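Local coordinates for extracellular solute-binding protein family 1 (Arthrobacter chlorophenolicus, PDB 4R2F) that probably captures beta-glucan disaccharides such as laminaribiose outside the cell and hands them to an ABC-type sugar transporter, at residues L153-L158 and E372-A377; V293-A298 and N366-N371; G38-W43 and E323-F328. All blocks are in the same frame, centred on the assembly; numbering follows the deposited sequence.

Contact 1. Residues L153-L158 and E372-A377; sequences LDIRPL and EYVPIA. With BGC (beta-D-glucopyranose), chain B; BGC (beta-D-glucopyranose), chain C.
Tyr373 points its ring from helix 364-373 at Ile155, Pro157 and Leu158, and most of the contact is made along that one side chain. Near its root, CB of Tyr373 meets the CD1 tip of Ile155 at 3.6 Å, the two side chains crossing at about a right angle. Ile155 reaches this far because its CG1 lies anti to the backbone N (chi1 -161°) and the chain continues extended; the same CD1 also rests on CG2 of Val374 at 3.9 Å. Farther along, Pro157 lies over one face of the tyrosine ring in a CH-pi contact, its CA 4.0 Å from the centroid of the Tyr373 ring and shifted toward the rim. At the far end OH of Tyr373 accepts the N-H of Leu158 (N to OH 3.1 Å, 157°), while its stronger polar partner is the carbonyl of Ala294. Gripped by both, the buried OH is satisfied and the ring is held in place. On the other side of the strand, Asp154 and Arg156 turn to the bound disaccharide. OD2 of Asp154 accepts the O2 hydroxyls of both glucose units, each O...O distance 2.6 Å, so one carboxylate oxygen spans the glycosidic link. Arg156 grips the carboxylate of Asp154 end-on in a salt bridge, NH1 to OD1 2.8 Å, with NH1 and NH2 both above the carboxylate plane. NE of Arg156 bonds His207, which itself hydrogen-bonds the sugar, making the arginine a second-shell brace as well as a near neighbour of the sugar. The segment 153-158 belongs to the long strand 145-161, flanked by strands 273-275, 291-294, 306-316 and 348-349, and helix 364-373 packs against it, with Ile376 pairing through its backbone to Ala306 of strand 306-316.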
loop_
_atom_site.group_PDB
_atom_site.type_symbol
_atom_site.label_atom_id
_atom_site.label_comp_id
_atom_site.label_asym_id
_atom_site.label_seq_id
_atom_site.Cartn_x
_atom_site.Cartn_y
_atom_site.Cartn_z
ATOM N N LEU A 153 -6.457 -4.770 2.776
ATOM C CA LEU A 153 -5.541 -4.044 3.593
ATOM C C LEU A 153 -4.137 -4.344 3.143
ATOM O O LEU A 153 -3.643 -5.455 3.298
ATOM C CB LEU A 153 -5.712 -4.408 5.059
ATOM C CG LEU A 153 -7.053 -4.056 5.705
ATOM C CD1 LEU A 153 -7.256 -4.871 6.981
ATOM C CD2 LEU A 153 -7.118 -2.570 5.968
ATOM N N ASP A 154 -3.475 -3.339 2.597
ATOM C CA ASP A 154 -2.166 -3.559 1.988
ATOM C C ASP A 154 -1.144 -3.140 3.017
ATOM O O ASP A 154 -0.900 -1.958 3.221
ATOM C CB ASP A 154 -2.052 -2.757 0.698
ATOM C CG ASP A 154 -0.740 -2.997 -0.056
ATOM O OD1 ASP A 154 -0.012 -3.968 0.232
ATOM O OD2 ASP A 154 -0.434 -2.171 -0.933
ATOM N N ILE A 155 -0.564 -4.136 3.659
ATOM C CA ILE A 155 0.382 -3.980 4.749
ATOM C C ILE A 155 1.822 -4.184 4.246
ATOM O O ILE A 155 2.025 -4.784 3.196
ATOM C CB ILE A 155 0.041 -4.999 5.878
ATOM C CG1 ILE A 155 0.676 -4.593 7.215
ATOM C CG2 ILE A 155 0.427 -6.413 5.492
ATOM C CD1 ILE A 155 -0.016 -5.192 8.417
ATOM N N ARG A 156 2.793 -3.678 5.001
ATOM C CA ARG A 156 4.199 -3.569 4.586
ATOM C C ARG A 156 5.129 -4.377 5.495
ATOM O O ARG A 156 5.775 -3.831 6.390
ATOM C CB ARG A 156 4.629 -2.096 4.564
ATOM C CG ARG A 156 3.976 -1.304 3.437
ATOM C CD ARG A 156 4.683 -1.552 2.107
ATOM N NE ARG A 156 3.890 -1.067 0.981
ATOM C CZ ARG A 156 2.826 -1.677 0.481
ATOM N NH1 ARG A 156 2.459 -2.870 0.923
ATOM N NH2 ARG A 156 2.171 -1.129 -0.531
ATOM N N PRO A 157 5.204 -5.696 5.260
ATOM C CA PRO A 157 6.060 -6.501 6.096
ATOM C C PRO A 157 7.513 -6.415 5.665
ATOM O O PRO A 157 7.819 -6.083 4.524
ATOM C CB PRO A 157 5.530 -7.936 5.899
ATOM C CG PRO A 157 4.388 -7.836 4.931
ATOM C CD PRO A 157 4.518 -6.506 4.245
ATOM N N LEU A 158 8.388 -6.742 6.599
ATOM C CA LEU A 158 9.786 -6.964 6.311
ATOM C C LEU A 158 9.962 -8.449 5.974
ATOM O O LEU A 158 9.246 -9.308 6.516
ATOM C CB LEU A 158 10.632 -6.557 7.501
ATOM C CG LEU A 158 10.612 -5.053 7.808
ATOM C CD1 LEU A 158 11.119 -4.778 9.207
ATOM C CD2 LEU A 158 11.438 -4.273 6.803
ATOM N N GLU A 372 1.985 -10.126 14.073
ATOM C CA GLU A 372 3.062 -9.214 14.441
ATOM C C GLU A 372 2.955 -7.866 13.793
ATOM O O GLU A 372 3.408 -6.901 14.366
ATOM C CB GLU A 372 4.425 -9.837 14.118
ATOM C CG GLU A 372 4.664 -11.159 14.879
ATOM C CD GLU A 372 6.083 -11.695 14.782
ATOM O OE1 GLU A 372 7.037 -10.918 14.506
ATOM O OE2 GLU A 372 6.253 -12.920 15.015
ATOM N N TYR A 373 2.373 -7.771 12.604
ATOM C CA TYR A 373 2.272 -6.446 11.933
ATOM C C TYR A 373 0.913 -5.775 12.120
ATOM O O TYR A 373 0.826 -4.570 12.392
ATOM C CB TYR A 373 2.658 -6.573 10.430
ATOM C CG TYR A 373 4.130 -6.805 10.212
ATOM C CD1 TYR A 373 4.700 -8.083 10.329
ATOM C CD2 TYR A 373 4.974 -5.742 9.895
ATOM C CE1 TYR A 373 6.064 -8.286 10.106
ATOM C CE2 TYR A 373 6.326 -5.931 9.725
ATOM C CZ TYR A 373 6.866 -7.207 9.813
ATOM O OH TYR A 373 8.200 -7.356 9.621
ATOM N N VAL A 374 -0.173 -6.525 12.008
ATOM C CA VAL A 374 -1.487 -5.899 12.126
ATOM C C VAL A 374 -1.659 -5.102 13.418
ATOM O O VAL A 374 -2.135 -3.970 13.374
ATOM C CB VAL A 374 -2.634 -6.906 11.907
ATOM C CG1 VAL A 374 -3.995 -6.317 12.305
ATOM C CG2 VAL A 374 -2.666 -7.282 10.448
ATOM N N PRO A 375 -1.237 -5.669 14.566
ATOM C CA PRO A 375 -1.486 -4.951 15.832
ATOM C C PRO A 375 -0.770 -3.609 15.999
ATOM O O PRO A 375 -1.187 -2.801 16.826
ATOM C CB PRO A 375 -0.990 -5.934 16.901
ATOM C CG PRO A 375 -1.033 -7.277 16.247
ATOM C CD PRO A 375 -0.704 -7.022 14.803
ATOM N N ILE A 376 0.296 -3.378 15.231
ATOM C CA ILE A 376 1.076 -2.128 15.308
ATOM C C ILE A 376 0.898 -1.257 14.070
ATOM O O ILE A 376 1.633 -0.282 13.862
ATOM C CB ILE A 376 2.565 -2.419 15.524
ATOM C CG1 ILE A 376 3.093 -3.385 14.453
ATOM C CG2 ILE A 376 2.794 -2.992 16.938
ATOM C CD1 ILE A 376 4.599 -3.410 14.382
ATOM N N ALA A 377 -0.100 -1.603 13.269
ATOM C CA ALA A 377 -0.306 -0.968 11.981
ATOM C C ALA A 377 -0.803 0.473 12.101
ATOM O O ALA A 377 -1.666 0.762 12.895
ATOM C CB ALA A 377 -1.299 -1.781 11.178
HETATM C C2 BGC B . 1.166 -2.157 -3.987
HETATM C C3 BGC B . 0.844 -0.681 -4.272
HETATM C C4 BGC B . 2.039 -0.037 -4.988
HETATM C C5 BGC B . 2.438 -0.874 -6.231
HETATM C C6 BGC B . 3.580 -0.252 -7.044
HETATM C C1 BGC B . 1.627 -2.856 -5.279
HETATM O O1 BGC B . 2.017 -4.204 -5.019
HETATM O O2 BGC B . 0.009 -2.800 -3.426
HETATM O O3 BGC B . 0.482 -0.046 -3.017
HETATM O O4 BGC B . 1.785 1.303 -5.428
HETATM O O5 BGC B . 2.784 -2.156 -5.782
HETATM O O6 BGC B . 4.703 -0.010 -6.195
HETATM C C2 BGC C . -1.259 1.111 -1.881
HETATM C C3 BGC C . -2.289 2.214 -2.127
HETATM C C4 BGC C . -1.580 3.522 -2.450
HETATM C C5 BGC C . -0.624 3.324 -3.619
HETATM C C6 BGC C . 0.205 4.583 -3.902
HETATM C C1 BGC C . -0.455 0.996 -3.165
HETATM O O2 BGC C . -1.893 -0.122 -1.564
HETATM O O3 BGC C . -3.124 2.381 -0.982
HETATM O O4 BGC C . -2.534 4.500 -2.846
HETATM O O5 BGC C . 0.259 2.227 -3.359
HETATM O O6 BGC C . 1.067 4.933 -2.796
#

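Contact 2. Residues V293-A298 and N366-N371; sequences VASPIA and NVKIVN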
loop_
_atom_site.group_PDB
_atom_site.type_symbol
_atom_site.label_atom_id
_atom_site.label_comp_id
_atom_site.label_asym_id
_atom_site.label_seq_id
_atom_site.Cartn_x
_atom_site.Cartn_y
_atom_site.Cartn_z
ATOM N N VAL A 293 8.937 -14.035 6.101
ATOM C CA VAL A 293 8.594 -12.788 6.847
ATOM C C VAL A 293 9.497 -12.627 8.054
ATOM O O VAL A 293 9.720 -13.585 8.799
ATOM C CB VAL A 293 7.109 -12.775 7.261
ATOM C CG1 VAL A 293 6.789 -11.598 8.180
ATOM C CG2 VAL A 293 6.237 -12.703 6.019
ATOM N N ALA A 294 10.050 -11.426 8.210
ATOM C CA ALA A 294 10.877 -11.086 9.374
ATOM C C ALA A 294 10.024 -10.354 10.413
ATOM O O ALA A 294 9.031 -9.715 10.066
ATOM C CB ALA A 294 12.065 -10.213 8.948
ATOM N N SER A 295 10.422 -10.416 11.682
ATOM C CA SER A 295 9.677 -9.692 12.724
ATOM C C SER A 295 9.886 -8.189 12.586
ATOM O O SER A 295 10.949 -7.751 12.143
ATOM C CB SER A 295 10.110 -10.149 14.119
ATOM O OG SER A 295 9.716 -11.507 14.342
ATOM N N PRO A 296 8.875 -7.387 12.969
ATOM C CA PRO A 296 9.076 -5.935 12.976
ATOM C C PRO A 296 10.256 -5.571 13.863
ATOM O O PRO A 296 10.597 -6.319 14.785
ATOM C CB PRO A 296 7.772 -5.370 13.548
ATOM C CG PRO A 296 6.808 -6.495 13.614
ATOM C CD PRO A 296 7.557 -7.787 13.487
ATOM N N ILE A 297 10.901 -4.451 13.558
ATOM C CA ILE A 297 12.065 -3.998 14.310
ATOM C C ILE A 297 11.753 -2.720 15.066
ATOM O O ILE A 297 10.877 -1.939 14.689
ATOM C CB ILE A 297 13.261 -3.741 13.403
ATOM C CG1 ILE A 297 12.970 -2.614 12.395
ATOM C CG2 ILE A 297 13.636 -5.043 12.674
ATOM C CD1 ILE A 297 14.081 -2.429 11.384
ATOM N N ALA A 298 12.514 -2.506 16.125
ATOM C CA ALA A 298 12.336 -1.342 16.972
ATOM C C ALA A 298 13.209 -0.202 16.497
ATOM O O ALA A 298 14.354 -0.404 16.110
ATOM C CB ALA A 298 12.676 -1.700 18.419
ATOM N N ASN A 366 1.591 -15.498 6.283
ATOM C CA ASN A 366 0.372 -14.736 6.461
ATOM C C ASN A 366 0.052 -14.618 7.936
ATOM O O ASN A 366 -0.342 -13.550 8.411
ATOM C CB ASN A 366 -0.826 -15.384 5.765
ATOM C CG ASN A 366 -0.747 -15.349 4.240
ATOM O OD1 ASN A 366 -0.039 -14.553 3.611
ATOM N ND2 ASN A 366 -1.546 -16.190 3.643
ATOM N N VAL A 367 0.184 -15.722 8.662
ATOM C CA VAL A 367 -0.084 -15.699 10.102
ATOM C C VAL A 367 0.857 -14.760 10.846
ATOM O O VAL A 367 0.431 -14.016 11.745
ATOM C CB VAL A 367 -0.039 -17.110 10.718
ATOM C CG1 VAL A 367 -0.047 -17.050 12.240
ATOM C CG2 VAL A 367 -1.236 -17.911 10.214
ATOM N N LYS A 368 2.131 -14.765 10.470
ATOM C CA LYS A 368 3.081 -13.876 11.136
ATOM C C LYS A 368 2.733 -12.386 10.910
ATOM O O LYS A 368 2.869 -11.544 11.809
ATOM C CB LYS A 368 4.474 -14.188 10.655
ATOM C CG LYS A 368 5.562 -13.405 11.367
ATOM C CD LYS A 368 6.912 -14.010 11.044
ATOM C CE LYS A 368 8.016 -13.309 11.779
ATOM N NZ LYS A 368 9.314 -14.006 11.635
ATOM N N ILE A 369 2.255 -12.061 9.712
ATOM C CA ILE A 369 1.836 -10.688 9.381
ATOM C C ILE A 369 0.646 -10.254 10.224
ATOM O O ILE A 369 0.637 -9.155 10.798
ATOM C CB ILE A 369 1.515 -10.572 7.867
ATOM C CG1 ILE A 369 2.797 -10.720 7.053
ATOM C CG2 ILE A 369 0.830 -9.260 7.533
ATOM C CD1 ILE A 369 2.534 -11.108 5.619
ATOM N N VAL A 370 -0.354 -11.125 10.299
ATOM C CA VAL A 370 -1.515 -10.907 11.157
ATOM C C VAL A 370 -1.110 -10.708 12.588
ATOM O O VAL A 370 -1.568 -9.777 13.248
ATOM C CB VAL A 370 -2.530 -12.076 11.017
ATOM C CG1 VAL A 370 -3.724 -11.928 11.956
ATOM C CG2 VAL A 370 -3.061 -12.091 9.590
ATOM N N ASN A 371 -0.230 -11.568 13.075
ATOM C CA ASN A 371 0.065 -11.572 14.494
ATOM C C ASN A 371 1.046 -10.497 14.936
ATOM O O ASN A 371 0.947 -10.035 16.039
ATOM C CB ASN A 371 0.578 -12.941 14.946
ATOM C CG ASN A 371 -0.510 -14.011 14.913
ATOM O OD1 ASN A 371 -1.679 -13.716 14.719
ATOM N ND2 ASN A 371 -0.112 -15.258 15.068
HETATM O O HOH W 1 12.085 -12.972 12.135
#
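Lys368 lays its chain alongside Val293, the two side chains running past each other in opposite directions, and ends on the strand's backbone. CD of Lys368 touches CG1 of Val293 at 3.7 Å, and NZ of Lys368 donates to the carbonyl O of Val293 at 2.9 Å, arriving from above the carbonyl plane. The reach depends on an extended chain: CG stands anti to the backbone N (chi1 -175°) and the later torsions are all near 180°. A water bonded to NZ of Lys368 at 3.0 Å also accepts the N-H of Ser295, so the ammonium reaches Val293 directly and Ser295 through the water. The next residue, Ile369, brings its CD1 to CG2 of Val293 at 4.1 Å, the side chains crossing at about a right angle. The pairing is a helix packed on a strand of the sheet in an alpha/beta lobe of the solute-binding protein fold, where Ile369 also covers Ile155 and Pro157 of strand 145-161. With an alanine here the Val293 carbonyl and the water would probably lose their ammonium partner, and CG1 of Val293 its cover. Farther out, Asn365 accepts the Val293 N-H through OD1, and Glu372 bonds the Ser295 hydroxyl, tying Val293 and Ser295 to helix 364-373.

Contact 3. Residues G38-W43 and E323-F328; sequences GAIKFW and EASEEF
Ala324 is the first residue of helix 323-328 to touch the strand, its CB set 3.9 Å from CG1 of Ile40. Ser325 follows, and its OG lies 3.8 Å from CD1 of Ile40; the hydroxyl's polar partner is elsewhere, in Thr319, so toward the strand it offers only van der Waals contact. Ile40 thus spreads its longer branch over two successive residues, while its CG2 branch meets CB of Phe328 at 4.4 Å. A turn after Ala324, Phe328 swings its ring to the strand with CG anti to the backbone N (chi1 175°). CE2 of Phe328 sits over one face of the Phe42 ring, offset toward the rim and 3.8 Å from CD1 of Phe42. The two rings are inclined at 48° with centroids 5.1 Å apart, and Tyr332 from the next turn of the helix meets both, while Phe63 packs edge-to-face on Phe328. Strand 40-43 and helix 323-328 run at 46° to each other, their axes 9.4 Å apart, in the alpha/beta arrangement of the N-terminal lobe, where strand 40-44 lies between parallel strands 70-74 and 96-97. Contact is mostly by hydrocarbon and aromatic surface, with no polar bond across it, which suggests that, between these segments, close packing and burial rather than directed bonds do the holding.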
loop_
_atom_site.group_PDB
_atom_site.type_symbol
_atom_site.label_atom_id
_atom_site.label_comp_id
_atom_site.label_asym_id
_atom_site.label_seq_id
_atom_site.Cartn_x
_atom_site.Cartn_y
_atom_site.Cartn_z
ATOM N N GLY A 38 -24.518 2.201 -21.515
ATOM C CA GLY A 38 -24.903 0.795 -21.208
ATOM C C GLY A 38 -23.997 0.155 -20.165
ATOM O O GLY A 38 -24.427 -0.131 -19.054
ATOM N N ALA A 39 -22.726 -0.039 -20.506
ATOM C CA ALA A 39 -21.833 -0.871 -19.698
ATOM C C ALA A 39 -21.268 -0.127 -18.485
ATOM O O ALA A 39 -20.960 1.059 -18.563
ATOM C CB ALA A 39 -20.695 -1.407 -20.551
ATOM N N ILE A 40 -21.129 -0.824 -17.364
ATOM C CA ILE A 40 -20.473 -0.236 -16.192
ATOM C C ILE A 40 -18.976 -0.389 -16.397
ATOM O O ILE A 40 -18.480 -1.500 -16.468
ATOM C CB ILE A 40 -20.928 -0.899 -14.858
ATOM C CG1 ILE A 40 -22.350 -0.439 -14.501
ATOM C CG2 ILE A 40 -19.974 -0.603 -13.704
ATOM C CD1 ILE A 40 -22.555 1.060 -14.487
ATOM N N LYS A 41 -18.268 0.735 -16.503
ATOM C CA LYS A 41 -16.810 0.702 -16.583
ATOM C C LYS A 41 -16.161 0.546 -15.220
ATOM O O LYS A 41 -16.333 1.395 -14.350
ATOM C CB LYS A 41 -16.279 1.971 -17.245
ATOM C CG LYS A 41 -16.659 2.067 -18.713
ATOM C CD LYS A 41 -16.317 3.436 -19.258
ATOM C CE LYS A 41 -16.743 3.532 -20.707
ATOM N NZ LYS A 41 -16.467 4.899 -21.204
ATOM N N PHE A 42 -15.384 -0.523 -15.075
ATOM C CA PHE A 42 -14.608 -0.790 -13.880
ATOM C C PHE A 42 -13.136 -0.647 -14.213
ATOM O O PHE A 42 -12.616 -1.335 -15.091
ATOM C CB PHE A 42 -14.901 -2.187 -13.394
ATOM C CG PHE A 42 -14.122 -2.601 -12.173
ATOM C CD1 PHE A 42 -14.134 -1.830 -11.021
ATOM C CD2 PHE A 42 -13.434 -3.797 -12.161
ATOM C CE1 PHE A 42 -13.430 -2.232 -9.912
ATOM C CE2 PHE A 42 -12.746 -4.221 -11.044
ATOM C CZ PHE A 42 -12.726 -3.434 -9.924
ATOM N N TRP A 43 -12.463 0.264 -13.517
ATOM C CA TRP A 43 -11.023 0.413 -13.630
ATOM C C TRP A 43 -10.356 -0.192 -12.406
ATOM O O TRP A 43 -10.756 0.077 -11.268
ATOM C CB TRP A 43 -10.648 1.892 -13.720
ATOM C CG TRP A 43 -10.988 2.570 -15.031
ATOM C CD1 TRP A 43 -11.748 2.077 -16.058
ATOM C CD2 TRP A 43 -10.580 3.880 -15.428
ATOM N NE1 TRP A 43 -11.835 3.010 -17.074
ATOM C CE2 TRP A 43 -11.124 4.120 -16.715
ATOM C CE3 TRP A 43 -9.797 4.875 -14.826
ATOM C CZ2 TRP A 43 -10.924 5.323 -17.408
ATOM C CZ3 TRP A 43 -9.583 6.070 -15.523
ATOM C CH2 TRP A 43 -10.155 6.280 -16.804
ATOM N N GLU A 323 -27.884 2.533 -9.880
ATOM C CA GLU A 323 -28.301 1.220 -9.419
ATOM C C GLU A 323 -27.388 0.109 -9.904
ATOM O O GLU A 323 -27.109 -0.841 -9.169
ATOM C CB GLU A 323 -29.718 0.911 -9.862
ATOM C CG GLU A 323 -30.783 1.569 -9.019
ATOM C CD GLU A 323 -32.162 1.032 -9.330
ATOM O OE1 GLU A 323 -32.297 -0.159 -9.726
ATOM O OE2 GLU A 323 -33.107 1.823 -9.170
ATOM N N ALA A 324 -26.958 0.206 -11.151
ATOM C CA ALA A 324 -26.064 -0.796 -11.707
ATOM C C ALA A 324 -24.667 -0.724 -11.080
ATOM O O ALA A 324 -24.070 -1.761 -10.794
ATOM C CB ALA A 324 -25.979 -0.648 -13.226
ATOM N N SER A 325 -24.138 0.476 -10.880
ATOM C CA SER A 325 -22.870 0.615 -10.161
ATOM C C SER A 325 -22.973 -0.156 -8.827
ATOM O O SER A 325 -22.112 -0.953 -8.500
ATOM C CB SER A 325 -22.548 2.080 -9.901
ATOM O OG SER A 325 -22.269 2.768 -11.100
ATOM N N GLU A 326 -24.080 0.046 -8.117
ATOM C CA GLU A 326 -24.292 -0.546 -6.802
ATOM C C GLU A 326 -24.394 -2.049 -6.880
ATOM O O GLU A 326 -23.787 -2.748 -6.086
ATOM C CB GLU A 326 -25.535 0.055 -6.150
ATOM C CG GLU A 326 -25.244 1.456 -5.675
ATOM C CD GLU A 326 -26.459 2.328 -5.488
ATOM O OE1 GLU A 326 -27.615 1.920 -5.780
ATOM O OE2 GLU A 326 -26.232 3.451 -5.015
ATOM N N GLU A 327 -25.140 -2.547 -7.856
ATOM C CA GLU A 327 -25.214 -3.985 -8.077
ATOM C C GLU A 327 -23.854 -4.579 -8.405
ATOM O O GLU A 327 -23.508 -5.644 -7.888
ATOM C CB GLU A 327 -26.203 -4.326 -9.199
ATOM C CG GLU A 327 -27.678 -4.173 -8.822
ATOM C CD GLU A 327 -28.110 -4.999 -7.608
ATOM O OE1 GLU A 327 -27.812 -6.213 -7.536
ATOM O OE2 GLU A 327 -28.782 -4.429 -6.725
ATOM N N PHE A 328 -23.082 -3.892 -9.253
ATOM C CA PHE A 328 -21.773 -4.386 -9.616
ATOM C C PHE A 328 -20.934 -4.511 -8.366
ATOM O O PHE A 328 -20.277 -5.532 -8.176
ATOM C CB PHE A 328 -21.013 -3.495 -10.615
ATOM C CG PHE A 328 -19.604 -3.991 -10.883
ATOM C CD1 PHE A 328 -19.375 -5.042 -11.753
ATOM C CD2 PHE A 328 -18.519 -3.453 -10.206
ATOM C CE1 PHE A 328 -18.105 -5.532 -11.964
ATOM C CE2 PHE A 328 -17.240 -3.933 -10.407
ATOM C CZ PHE A 328 -17.030 -4.987 -11.289
#

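All three contacts are largely buried and reach the same mixed sheet, but at different places. Contacts 1 and 2 share helix 364-373 and use the neighbouring strands 145-161 and 291-294; their centres lie 7 Å apart, and they are joined directly where Tyr373 meets Ala294 and Glu372 meets Ser295. Contact 3 sits about 32 Å from contact 1, between centres, and across the chain's centre from contact 2. Chemistry follows position: contact 1, beside the sugar, backs a charged binding face with apolar packing and a single hydrogen bond to a tyrosine hydroxyl; contact 2, partly exposed at Lys368 and Ser295, adds an ammonium and a water; contact 3 has no polar bond between its segments and is mainly apolar.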